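Local coordinates for enoyl-CoA hydratase/isomerase family protein (Pseudomonas syringae pv. tomato, PDB 3OT6) that is an uncharacterised member of the enoyl-CoA hydratase/isomerase (crotonase) family that probably acts on acyl-CoA thioesters, at residues A[82-87]-A[138-143]; A[111-116]-A[126-131]; A[132-137]-A[161-166]; A[157-160]-A[165-168]. All coordinates share one frame; numbering follows the deposited sequence.

Contact 1: A[82-87]-A[138-143]; sequences QGSTLA and TMHHAG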
loop_
_atom_site.group_PDB
_atom_site.type_symbol
_atom_site.label_atom_id
_atom_site.label_comp_id
_atom_site.label_asym_id
_atom_site.label_seq_id
_atom_site.Cartn_x
_atom_site.Cartn_y
_atom_site.Cartn_z
ATOM N N GLN A 82 1.115 12.598 4.843
ATOM C CA GLN A 82 2.369 11.837 4.795
ATOM C C GLN A 82 2.075 10.502 4.174
ATOM O O GLN A 82 2.848 9.966 3.399
ATOM C CB GLN A 82 2.895 11.572 6.184
ATOM C CG GLN A 82 3.548 12.645 6.993
ATOM C CD GLN A 82 3.872 11.998 8.445
ATOM O OE1 GLN A 82 3.046 12.135 9.385
ATOM N NE2 GLN A 82 5.035 11.231 8.586
ATOM N N GLY A 83 0.943 9.921 4.544
ATOM C CA GLY A 83 0.620 8.612 4.079
ATOM C C GLY A 83 0.298 8.616 2.581
ATOM O O GLY A 83 0.656 7.644 1.864
ATOM N N SER A 84 -0.429 9.644 2.122
ATOM C CA SER A 84 -0.691 9.831 0.699
ATOM C C SER A 84 0.597 10.113 -0.107
ATOM O O SER A 84 0.730 9.632 -1.253
ATOM C CB SER A 84 -1.628 11.005 0.504
ATOM O OG SER A 84 -2.841 10.711 1.155
ATOM N N THR A 85 1.506 10.946 0.479
ATOM C CA THR A 85 2.819 11.261 -0.097
ATOM C C THR A 85 3.610 9.940 -0.250
ATOM O O THR A 85 4.254 9.711 -1.316
ATOM C CB THR A 85 3.603 12.263 0.815
ATOM O OG1 THR A 85 2.949 13.567 0.820
ATOM C CG2 THR A 85 5.044 12.404 0.379
ATOM N N LEU A 86 3.496 9.050 0.757
ATOM C CA LEU A 86 4.131 7.733 0.700
ATOM C C LEU A 86 3.494 6.908 -0.403
ATOM O O LEU A 86 4.214 6.210 -1.131
ATOM C CB LEU A 86 4.104 6.974 2.052
ATOM C CG LEU A 86 4.496 5.491 2.040
ATOM C CD1 LEU A 86 6.025 5.317 1.720
ATOM C CD2 LEU A 86 4.175 4.752 3.350
ATOM N N ALA A 87 2.165 6.961 -0.558
ATOM C CA ALA A 87 1.538 6.223 -1.678
ATOM C C ALA A 87 2.093 6.748 -3.041
ATOM O O ALA A 87 2.394 5.975 -3.953
ATOM C CB ALA A 87 -0.046 6.298 -1.645
ATOM N N THR A 138 -15.672 10.480 5.497
ATOM C CA THR A 138 -15.737 10.793 4.104
ATOM C C THR A 138 -14.348 10.578 3.515
ATOM O O THR A 138 -13.353 11.098 4.052
ATOM C CB THR A 138 -16.107 12.217 3.949
ATOM O OG1 THR A 138 -17.369 12.398 4.588
ATOM C CG2 THR A 138 -16.192 12.615 2.442
HETATM N N MSE A 139 -14.279 9.794 2.437
HETATM C CA MSE A 139 -13.030 9.442 1.815
HETATM C C MSE A 139 -12.354 10.727 1.288
HETATM O O MSE A 139 -13.032 11.631 0.741
HETATM C CB MSE A 139 -13.241 8.421 0.703
HETATM C CG MSE A 139 -11.914 7.831 0.067
HETATM SE SE MSE A 139 -11.169 6.653 1.369
HETATM C CE MSE A 139 -12.284 5.060 1.013
ATOM N N HIS A 140 -11.031 10.781 1.494
ATOM C CA HIS A 140 -10.202 11.844 0.985
ATOM C C HIS A 140 -9.932 11.684 -0.513
ATOM O O HIS A 140 -10.011 10.583 -1.061
ATOM C CB HIS A 140 -8.895 11.919 1.799
ATOM C CG HIS A 140 -8.090 10.643 1.841
ATOM N ND1 HIS A 140 -8.645 9.401 2.060
ATOM C CD2 HIS A 140 -6.754 10.435 1.751
ATOM C CE1 HIS A 140 -7.693 8.485 2.105
ATOM N NE2 HIS A 140 -6.535 9.088 1.906
ATOM N N HIS A 141 -9.628 12.785 -1.188
ATOM C CA HIS A 141 -9.293 12.729 -2.598
ATOM C C HIS A 141 -8.185 11.720 -2.945
ATOM O O HIS A 141 -8.349 10.914 -3.857
ATOM C CB HIS A 141 -8.992 14.111 -3.152
ATOM C CG HIS A 141 -10.196 14.966 -3.324
ATOM N ND1 HIS A 141 -11.184 14.685 -4.249
ATOM C CD2 HIS A 141 -10.595 16.091 -2.681
ATOM C CE1 HIS A 141 -12.119 15.622 -4.190
ATOM N NE2 HIS A 141 -11.783 16.486 -3.251
ATOM N N ALA A 142 -7.084 11.728 -2.220
ATOM C CA ALA A 142 -6.012 10.798 -2.497
ATOM C C ALA A 142 -6.510 9.351 -2.554
ATOM O O ALA A 142 -6.168 8.617 -3.487
ATOM C CB ALA A 142 -4.894 10.949 -1.472
ATOM N N GLY A 143 -7.320 8.927 -1.576
ATOM C CA GLY A 143 -7.760 7.554 -1.525
ATOM C C GLY A 143 -8.730 7.281 -2.670
ATOM O O GLY A 143 -8.709 6.209 -3.322
HETATM O O HOH W 1 -3.909 8.520 2.461
#

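Contact 2: A[111-116]-A[126-131]; sequences FLLLSA and FSIGLN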
loop_
_atom_site.group_PDB
_atom_site.type_symbol
_atom_site.label_atom_id
_atom_site.label_comp_id
_atom_site.label_asym_id
_atom_site.label_seq_id
_atom_site.Cartn_x
_atom_site.Cartn_y
_atom_site.Cartn_z
ATOM N N PHE A 111 -4.949 0.709 0.836
ATOM C CA PHE A 111 -4.279 1.631 -0.053
ATOM C C PHE A 111 -2.851 1.253 -0.396
ATOM O O PHE A 111 -2.345 1.605 -1.462
ATOM C CB PHE A 111 -4.385 3.054 0.417
ATOM C CG PHE A 111 -5.763 3.623 0.196
ATOM C CD1 PHE A 111 -6.322 3.651 -1.098
ATOM C CD2 PHE A 111 -6.520 4.093 1.250
ATOM C CE1 PHE A 111 -7.637 4.185 -1.318
ATOM C CE2 PHE A 111 -7.793 4.594 1.054
ATOM C CZ PHE A 111 -8.373 4.638 -0.220
ATOM N N LEU A 112 -2.188 0.517 0.476
ATOM C CA LEU A 112 -0.831 0.126 0.157
ATOM C C LEU A 112 -0.846 -0.794 -1.054
ATOM O O LEU A 112 0.086 -0.701 -1.865
ATOM C CB LEU A 112 -0.124 -0.578 1.314
ATOM C CG LEU A 112 0.069 0.197 2.597
ATOM C CD1 LEU A 112 0.817 -0.752 3.600
ATOM C CD2 LEU A 112 0.859 1.411 2.301
ATOM N N LEU A 113 -1.852 -1.680 -1.167
ATOM C CA LEU A 113 -1.985 -2.582 -2.342
ATOM C C LEU A 113 -2.284 -1.851 -3.680
ATOM O O LEU A 113 -2.011 -2.380 -4.788
ATOM C CB LEU A 113 -3.043 -3.670 -2.108
ATOM C CG LEU A 113 -2.948 -4.555 -0.841
ATOM C CD1 LEU A 113 -4.350 -5.065 -0.478
ATOM C CD2 LEU A 113 -1.949 -5.691 -1.103
ATOM N N LEU A 114 -2.885 -0.673 -3.566
ATOM C CA LEU A 114 -3.202 0.161 -4.682
ATOM C C LEU A 114 -2.008 1.068 -5.062
ATOM O O LEU A 114 -2.115 1.881 -5.983
ATOM C CB LEU A 114 -4.464 0.985 -4.358
ATOM C CG LEU A 114 -5.725 0.133 -4.063
ATOM C CD1 LEU A 114 -7.024 0.952 -4.078
ATOM C CD2 LEU A 114 -5.880 -1.061 -5.013
ATOM N N SER A 115 -0.865 0.902 -4.393
ATOM C CA SER A 115 0.252 1.801 -4.588
ATOM C C SER A 115 1.477 1.053 -5.154
ATOM O O SER A 115 2.564 1.568 -5.122
ATOM C CB SER A 115 0.646 2.382 -3.235
ATOM O OG SER A 115 -0.415 3.143 -2.714
ATOM N N ALA A 116 1.313 -0.158 -5.644
ATOM C CA ALA A 116 2.434 -1.046 -5.867
ATOM C C ALA A 116 2.360 -1.547 -7.321
ATOM O O ALA A 116 1.366 -1.304 -8.053
ATOM C CB ALA A 116 2.319 -2.257 -4.895
ATOM N N PHE A 126 -9.968 -13.570 5.617
ATOM C CA PHE A 126 -9.390 -12.222 5.746
ATOM C C PHE A 126 -10.284 -11.211 5.111
ATOM O O PHE A 126 -11.098 -11.568 4.277
ATOM C CB PHE A 126 -8.009 -12.207 5.174
ATOM C CG PHE A 126 -7.078 -13.197 5.835
ATOM C CD1 PHE A 126 -6.679 -13.016 7.163
ATOM C CD2 PHE A 126 -6.616 -14.301 5.135
ATOM C CE1 PHE A 126 -5.828 -13.902 7.780
ATOM C CE2 PHE A 126 -5.741 -15.213 5.735
ATOM C CZ PHE A 126 -5.328 -15.012 7.059
ATOM N N SER A 127 -10.213 -9.971 5.560
ATOM C CA SER A 127 -10.947 -8.909 4.897
ATOM C C SER A 127 -9.976 -7.962 4.221
ATOM O O SER A 127 -8.987 -7.499 4.861
ATOM C CB SER A 127 -11.752 -8.080 5.908
ATOM O OG SER A 127 -12.622 -8.972 6.553
ATOM N N ILE A 128 -10.276 -7.612 2.979
ATOM C CA ILE A 128 -9.524 -6.572 2.338
ATOM C C ILE A 128 -10.507 -5.535 1.829
ATOM O O ILE A 128 -11.473 -5.884 1.092
ATOM C CB ILE A 128 -8.753 -7.137 1.174
ATOM C CG1 ILE A 128 -7.673 -8.110 1.659
ATOM C CG2 ILE A 128 -8.233 -6.005 0.323
ATOM C CD1 ILE A 128 -7.154 -8.946 0.572
ATOM N N GLY A 129 -10.317 -4.268 2.203
ATOM C CA GLY A 129 -11.218 -3.271 1.693
ATOM C C GLY A 129 -11.053 -1.957 2.378
ATOM O O GLY A 129 -10.176 -1.815 3.193
ATOM N N LEU A 130 -11.966 -1.034 2.075
ATOM C CA LEU A 130 -11.891 0.326 2.456
ATOM C C LEU A 130 -13.111 0.616 3.338
ATOM O O LEU A 130 -14.232 0.842 2.844
ATOM C CB LEU A 130 -11.909 1.215 1.190
ATOM C CG LEU A 130 -10.731 0.992 0.243
ATOM C CD1 LEU A 130 -10.872 1.897 -1.007
ATOM C CD2 LEU A 130 -9.358 1.208 0.954
ATOM N N ASN A 131 -12.914 0.620 4.654
ATOM C CA ASN A 131 -14.095 0.629 5.488
ATOM C C ASN A 131 -14.442 2.010 5.958
ATOM O O ASN A 131 -15.301 2.171 6.810
ATOM C CB ASN A 131 -13.959 -0.353 6.644
ATOM C CG ASN A 131 -12.886 0.053 7.623
ATOM O OD1 ASN A 131 -12.023 0.875 7.346
ATOM N ND2 ASN A 131 -12.938 -0.523 8.770
#

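Contact 3: A[132-137]-A[161-166]; sequences EVQIGM and INAEMF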
loop_
_atom_site.group_PDB
_atom_site.type_symbol
_atom_site.label_atom_id
_atom_site.label_comp_id
_atom_site.label_asym_id
_atom_site.label_seq_id
_atom_site.Cartn_x
_atom_site.Cartn_y
_atom_site.Cartn_z
ATOM N N GLU A 132 -13.787 3.021 5.399
ATOM C CA GLU A 132 -13.887 4.315 6.010
ATOM C C GLU A 132 -15.318 4.847 6.068
ATOM O O GLU A 132 -15.687 5.540 7.034
ATOM C CB GLU A 132 -12.814 5.372 5.550
ATOM C CG GLU A 132 -12.044 5.223 4.283
ATOM C CD GLU A 132 -10.963 4.114 4.252
ATOM O OE1 GLU A 132 -9.757 4.410 4.273
ATOM O OE2 GLU A 132 -11.319 2.930 4.131
ATOM N N VAL A 133 -16.119 4.513 5.054
ATOM C CA VAL A 133 -17.481 5.027 4.972
ATOM C C VAL A 133 -18.320 4.322 6.047
ATOM O O VAL A 133 -19.314 4.872 6.539
ATOM C CB VAL A 133 -18.115 4.927 3.558
ATOM C CG1 VAL A 133 -19.699 4.850 3.619
ATOM C CG2 VAL A 133 -17.715 6.107 2.767
ATOM N N GLN A 134 -17.900 3.128 6.415
ATOM C CA GLN A 134 -18.626 2.353 7.387
ATOM C C GLN A 134 -18.420 2.964 8.749
ATOM O O GLN A 134 -19.375 3.144 9.520
ATOM C CB GLN A 134 -18.174 0.907 7.402
ATOM C CG GLN A 134 -18.671 0.223 8.643
ATOM C CD GLN A 134 -19.104 -1.197 8.401
ATOM O OE1 GLN A 134 -19.405 -1.907 9.361
ATOM N NE2 GLN A 134 -19.142 -1.642 7.115
ATOM N N ILE A 135 -17.191 3.351 9.053
ATOM C CA ILE A 135 -16.990 3.956 10.361
ATOM C C ILE A 135 -17.181 5.465 10.368
ATOM O O ILE A 135 -16.807 6.087 11.351
ATOM C CB ILE A 135 -15.661 3.553 10.999
ATOM C CG1 ILE A 135 -14.506 4.211 10.237
ATOM C CG2 ILE A 135 -15.492 1.997 11.034
ATOM C CD1 ILE A 135 -13.182 3.633 10.656
ATOM N N GLY A 136 -17.708 6.093 9.307
ATOM C CA GLY A 136 -18.108 7.514 9.415
ATOM C C GLY A 136 -17.266 8.581 8.740
ATOM O O GLY A 136 -17.627 9.780 8.698
HETATM N N MSE A 137 -16.155 8.143 8.166
HETATM C CA MSE A 137 -15.202 9.019 7.419
HETATM C C MSE A 137 -15.532 9.245 5.921
HETATM O O MSE A 137 -15.726 8.305 5.205
HETATM C CB MSE A 137 -13.844 8.363 7.502
HETATM C CG MSE A 137 -13.721 7.609 8.803
HETATM SE SE MSE A 137 -12.143 8.019 9.853
HETATM C CE MSE A 137 -11.104 6.461 9.253
ATOM N N ILE A 161 -17.611 3.754 -1.972
ATOM C CA ILE A 161 -18.857 4.405 -1.605
ATOM C C ILE A 161 -19.695 3.518 -0.647
ATOM O O ILE A 161 -20.422 4.045 0.210
ATOM C CB ILE A 161 -19.636 4.760 -2.843
ATOM C CG1 ILE A 161 -18.960 5.917 -3.548
ATOM C CG2 ILE A 161 -21.036 5.194 -2.493
ATOM C CD1 ILE A 161 -19.333 6.029 -4.985
ATOM N N ASN A 162 -19.625 2.193 -0.812
ATOM C CA ASN A 162 -20.450 1.325 -0.000
ATOM C C ASN A 162 -19.630 0.690 1.101
ATOM O O ASN A 162 -20.185 -0.127 1.895
ATOM C CB ASN A 162 -21.050 0.189 -0.824
ATOM C CG ASN A 162 -21.874 0.677 -1.985
ATOM O OD1 ASN A 162 -22.161 1.878 -2.097
ATOM N ND2 ASN A 162 -22.310 -0.267 -2.856
ATOM N N ALA A 163 -18.307 0.968 1.133
ATOM C CA ALA A 163 -17.432 0.244 2.077
ATOM C C ALA A 163 -17.547 -1.304 1.955
ATOM O O ALA A 163 -17.542 -2.026 2.924
ATOM C CB ALA A 163 -17.755 0.697 3.543
ATOM N N GLU A 164 -17.665 -1.841 0.774
ATOM C CA GLU A 164 -17.755 -3.272 0.724
ATOM C C GLU A 164 -16.440 -3.904 1.110
ATOM O O GLU A 164 -15.406 -3.499 0.598
ATOM C CB GLU A 164 -18.144 -3.750 -0.671
ATOM C CG GLU A 164 -18.185 -5.269 -0.762
ATOM C CD GLU A 164 -18.974 -5.772 -1.957
ATOM O OE1 GLU A 164 -19.730 -4.913 -2.555
ATOM O OE2 GLU A 164 -18.824 -7.018 -2.273
HETATM N N MSE A 165 -16.510 -4.928 1.971
HETATM C CA MSE A 165 -15.351 -5.716 2.324
HETATM C C MSE A 165 -15.214 -6.972 1.487
HETATM O O MSE A 165 -16.191 -7.647 1.206
HETATM C CB MSE A 165 -15.332 -6.045 3.829
HETATM C CG MSE A 165 -15.347 -4.802 4.724
HETATM SE SE MSE A 165 -13.959 -3.448 4.318
HETATM C CE MSE A 165 -12.550 -4.558 4.911
ATOM N N PHE A 166 -13.979 -7.296 1.097
ATOM C CA PHE A 166 -13.711 -8.439 0.184
ATOM C C PHE A 166 -12.963 -9.550 0.887
ATOM O O PHE A 166 -12.132 -9.342 1.803
ATOM C CB PHE A 166 -12.928 -7.971 -1.055
ATOM C CG PHE A 166 -13.645 -6.893 -1.823
ATOM C CD1 PHE A 166 -14.514 -7.222 -2.868
ATOM C CD2 PHE A 166 -13.507 -5.562 -1.468
ATOM C CE1 PHE A 166 -15.214 -6.251 -3.550
ATOM C CE2 PHE A 166 -14.225 -4.572 -2.134
ATOM C CZ PHE A 166 -15.089 -4.920 -3.181
#

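Contact 4: A[157-160]-A[165-168]; sequences NRSV and MFDP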
loop_
_atom_site.group_PDB
_atom_site.type_symbol
_atom_site.label_atom_id
_atom_site.label_comp_id
_atom_site.label_asym_id
_atom_site.label_seq_id
_atom_site.Cartn_x
_atom_site.Cartn_y
_atom_site.Cartn_z
ATOM N N ASN A 157 -17.078 1.798 -6.978
ATOM C CA ASN A 157 -18.131 2.423 -6.185
ATOM C C ASN A 157 -18.483 1.474 -4.973
ATOM O O ASN A 157 -18.815 1.927 -3.880
ATOM C CB ASN A 157 -19.344 2.698 -7.046
ATOM C CG ASN A 157 -20.082 1.406 -7.426
ATOM O OD1 ASN A 157 -21.128 1.084 -6.843
ATOM N ND2 ASN A 157 -19.480 0.611 -8.289
ATOM N N ARG A 158 -18.368 0.162 -5.127
ATOM C CA ARG A 158 -18.790 -0.687 -4.023
ATOM C C ARG A 158 -17.750 -0.604 -2.934
ATOM O O ARG A 158 -18.051 -0.550 -1.733
ATOM C CB ARG A 158 -19.039 -2.105 -4.482
ATOM C CG ARG A 158 -20.404 -2.258 -5.176
ATOM C CD ARG A 158 -20.451 -3.469 -6.150
ATOM N NE ARG A 158 -19.839 -4.577 -5.471
ATOM C CZ ARG A 158 -19.021 -5.452 -6.035
ATOM N NH1 ARG A 158 -18.736 -5.398 -7.324
ATOM N NH2 ARG A 158 -18.504 -6.397 -5.279
ATOM N N SER A 159 -16.502 -0.543 -3.329
ATOM C CA SER A 159 -15.462 -0.492 -2.314
ATOM C C SER A 159 -15.444 0.858 -1.551
ATOM O O SER A 159 -15.383 0.900 -0.342
ATOM C CB SER A 159 -14.105 -0.764 -2.968
ATOM O OG SER A 159 -13.058 -0.583 -2.015
ATOM N N VAL A 160 -15.467 1.950 -2.298
ATOM C CA VAL A 160 -15.226 3.261 -1.764
ATOM C C VAL A 160 -16.520 3.864 -1.208
ATOM O O VAL A 160 -16.522 4.434 -0.131
ATOM C CB VAL A 160 -14.647 4.191 -2.885
ATOM C CG1 VAL A 160 -14.723 5.641 -2.489
ATOM C CG2 VAL A 160 -13.220 3.771 -3.290
HETATM N N MSE A 165 -16.510 -4.928 1.971
HETATM C CA MSE A 165 -15.351 -5.716 2.324
HETATM C C MSE A 165 -15.214 -6.972 1.487
HETATM O O MSE A 165 -16.191 -7.647 1.206
HETATM C CB MSE A 165 -15.332 -6.045 3.829
HETATM C CG MSE A 165 -15.347 -4.802 4.724
HETATM SE SE MSE A 165 -13.959 -3.448 4.318
HETATM C CE MSE A 165 -12.550 -4.558 4.911
ATOM N N PHE A 166 -13.979 -7.296 1.097
ATOM C CA PHE A 166 -13.711 -8.439 0.184
ATOM C C PHE A 166 -12.963 -9.550 0.887
ATOM O O PHE A 166 -12.132 -9.342 1.803
ATOM C CB PHE A 166 -12.928 -7.971 -1.055
ATOM C CG PHE A 166 -13.645 -6.893 -1.823
ATOM C CD1 PHE A 166 -14.514 -7.222 -2.868
ATOM C CD2 PHE A 166 -13.507 -5.562 -1.468
ATOM C CE1 PHE A 166 -15.214 -6.251 -3.550
ATOM C CE2 PHE A 166 -14.225 -4.572 -2.134
ATOM C CZ PHE A 166 -15.089 -4.920 -3.181
ATOM N N ASP A 167 -13.284 -10.757 0.485
ATOM C CA ASP A 167 -12.456 -11.844 0.879
ATOM C C ASP A 167 -11.322 -11.889 -0.140
ATOM O O ASP A 167 -11.359 -11.167 -1.138
ATOM C CB ASP A 167 -13.271 -13.136 1.023
ATOM C CG ASP A 167 -13.874 -13.655 -0.267
ATOM O OD1 ASP A 167 -13.633 -13.145 -1.404
ATOM O OD2 ASP A 167 -14.634 -14.650 -0.108
ATOM N N PRO A 168 -10.300 -12.719 0.105
ATOM C CA PRO A 168 -9.172 -12.660 -0.833
ATOM C C PRO A 168 -9.494 -12.772 -2.342
ATOM O O PRO A 168 -8.978 -11.970 -3.152
ATOM C CB PRO A 168 -8.259 -13.768 -0.323
ATOM C CG PRO A 168 -8.481 -13.713 1.186
ATOM C CD PRO A 168 -9.984 -13.502 1.319
#

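Contact 1: A[82-87]-A[138-143]
S84 on helix 73-91 faces A142 and H140 at the start of helix 141-150. The direct contact is small and is made by van der Waals touch. S84 OG lies 3.3 Å from A142 CB. The same OG sits at the edge of the H140 ring, in its plane, 4.0 Å from H140 CD2.

The polar link runs through a water. This water donates to S84 OG at 2.8 Å and is also hydrogen-bonded to H140 NE2 at 2.7 Å. The S84 chi1 of -61° puts OG beside its own backbone N, where it bonds to V80 O of the preceding turn.

H140 holds the N-cap position of helix 141-150. Its CG stands between the backbone N and the carbonyl carbon (chi1 57°), which folds the imidazole back over the helix start. G143 N lies 3.5 Å above the centre of one ring face. D227 of helix 202-230 bonds to the backbone N atoms of H141 and A142.

A bound methylpentanediol, probably from the crystallisation liquor, lies by the H140 side chain, nearest atoms about 3 Å apart. The polar link between H140 and the buried S84 is thus indirect, and the water would tend to fix the imidazole's rotation.

Contact 2: A[111-116]-A[126-131]
F111 and L130 have the closest CA atoms of the two segments, 8.1 Å apart. In the next matched pair, L113 and I128, the CA atoms are 9.7 Å apart. These spacings leave the backbones well separated, so side chains bridge the gap. Residues 111-113 belong to helix 108-113. Residues 128-129 form a short strand, and L130 follows in the loop. G129 has a nearly fully extended backbone, at which a side chain would press on the preceding carbonyl.

The main side-chain contact is a CH-pi interaction. L130 CD2 sits over one face of the F111 ring, 3.8 Å from the centroid and 17° off the ring normal. The other methyl, L130 CD1, reaches the rim at F111 CZ (3.8 Å). The two side chains cross at about a right angle. F111 has its CG beside the backbone N (chi1 -74°), which carries the ring across to L130.

L113 and I128 make a second, lighter apolar contact. L113 CD1 meets I128 CG2 at 4.1 Å.

S115 OG, just past the helix, donates to F111 O at 2.8 Å, and the donor is tilted 30° from the carbonyl plane.

All four touching residues are buried. Strand 128-129 lies between strands 103-106 and 165-166, with I128 bonded to F166 and G129 to A105 and A107. This is the small second sheet of the crotonase fold. In crotonases the start of the helix equivalent to 108-113 lends a peptide NH to the oxyanion hole, and probably does so here.

Contact 3: A[132-137]-A[161-166]
V133 and Q134 meet I161 and A163 partly at peptide groups and partly through aliphatic carbons. The carbonyl of I161 is approached by V133 CG1, 3.6 Å from I161 O. On the other side, the methyl of A163 lies 3.8 Å from Q134 N. The one aromatic ring, F166, stands away from residues 132-137. One of its faces carries E164 CG, 3.9 Å above the plane and offset toward the rim.

The aliphatic atoms fill the middle. A163 CB lies 3.9 Å from Q134 CB and 4.2 Å from V133 CB. V133 has CG1 anti to the backbone N (chi1 154°), which turns that methyl to the I161 carbonyl.

Backbone shape brings these groups together. A163 is the first residue to leave helical angles after helix 153-160, and it does so with positive phi (54°). Its methyl thereby points at the 132-137 loop. That loop closes on itself through a backbone hydrogen bond from M137 N to E132 O; that from G136 N to V133 O is weak.

A163 is buried, while V133, Q134 and I161 lie at the solvent-exposed border. The contact ties the loop after strand 128-129 to the turn between helix 153-160 and strand 165-166. It is van der Waals in kind: aliphatic carbons meet one another, the I161 carbonyl and Q134 N, with shape rather than directed bonds setting the fit.

Contact 4: A[157-160]-A[165-168]
R158, whose tip touches F166, is gripped through its guanidinium by E164. R158 NE forms a salt bridge to E164 OE1, and R158 NH2 lies beside E164 OE2. E164 is in the turn that joins helix 153-160 to strand 165-166, an edge strand of the smaller sheet of the crotonase fold. A backbone hydrogen bond between R158 and E164 closes the same turn.

The F166 ring is the target of both helix residues. It meets them with its edge, near the ring plane. R158 NH2 comes to F166 CE1 at 3.7 Å. The guanidinium and ring planes are 59° apart, and the approach is oblique on the arginine side. With NH2 at the rim, the charge does not sit over the aromatic face. The bend at chi3 (45°) brings the guanidinium to where it meets both the E164 carboxylate and the ring edge.

S159 comes to the opposite side of the ring tip. Its CB lies 3.9 Å from F166 CE2, with OG slightly farther off, 4.2 Å from the same F166 CE2.

F166 and S159 are buried, and R158 is partly exposed. A171 and A174 of helix 168-174 also touch F166, so both helices 153-160 and 168-174 meet the ring. Beyond F166 the chain turns into the second of these helices. There D167 takes the N-cap position, and its OD1 accepts a hydrogen bond from G170 N.

In the fold
Contacts 2, 3 and 4 gather round the small sheet, where strands 128-129 and 165-166 pair through I128 N and F166 O at 2.8 Å. Contacts 3 and 4 share M165 and F166, and their centres are about 8 Å apart. Contact 2 touches contact 3 where L130 O meets A163 CB at 3.6 Å. It touches contact 4 where L130 CD1 meets S159 OG at 3.5 Å. Contact 1 adjoins contact 2, centres about 13 Å apart, and its centre lies about 15 and 18 Å from those of contacts 3 and 4. M139 SE lies 3.8 Å from F111 CZ, and M139 also touches E132 of contact 3. The diol at H140 may mark a pocket.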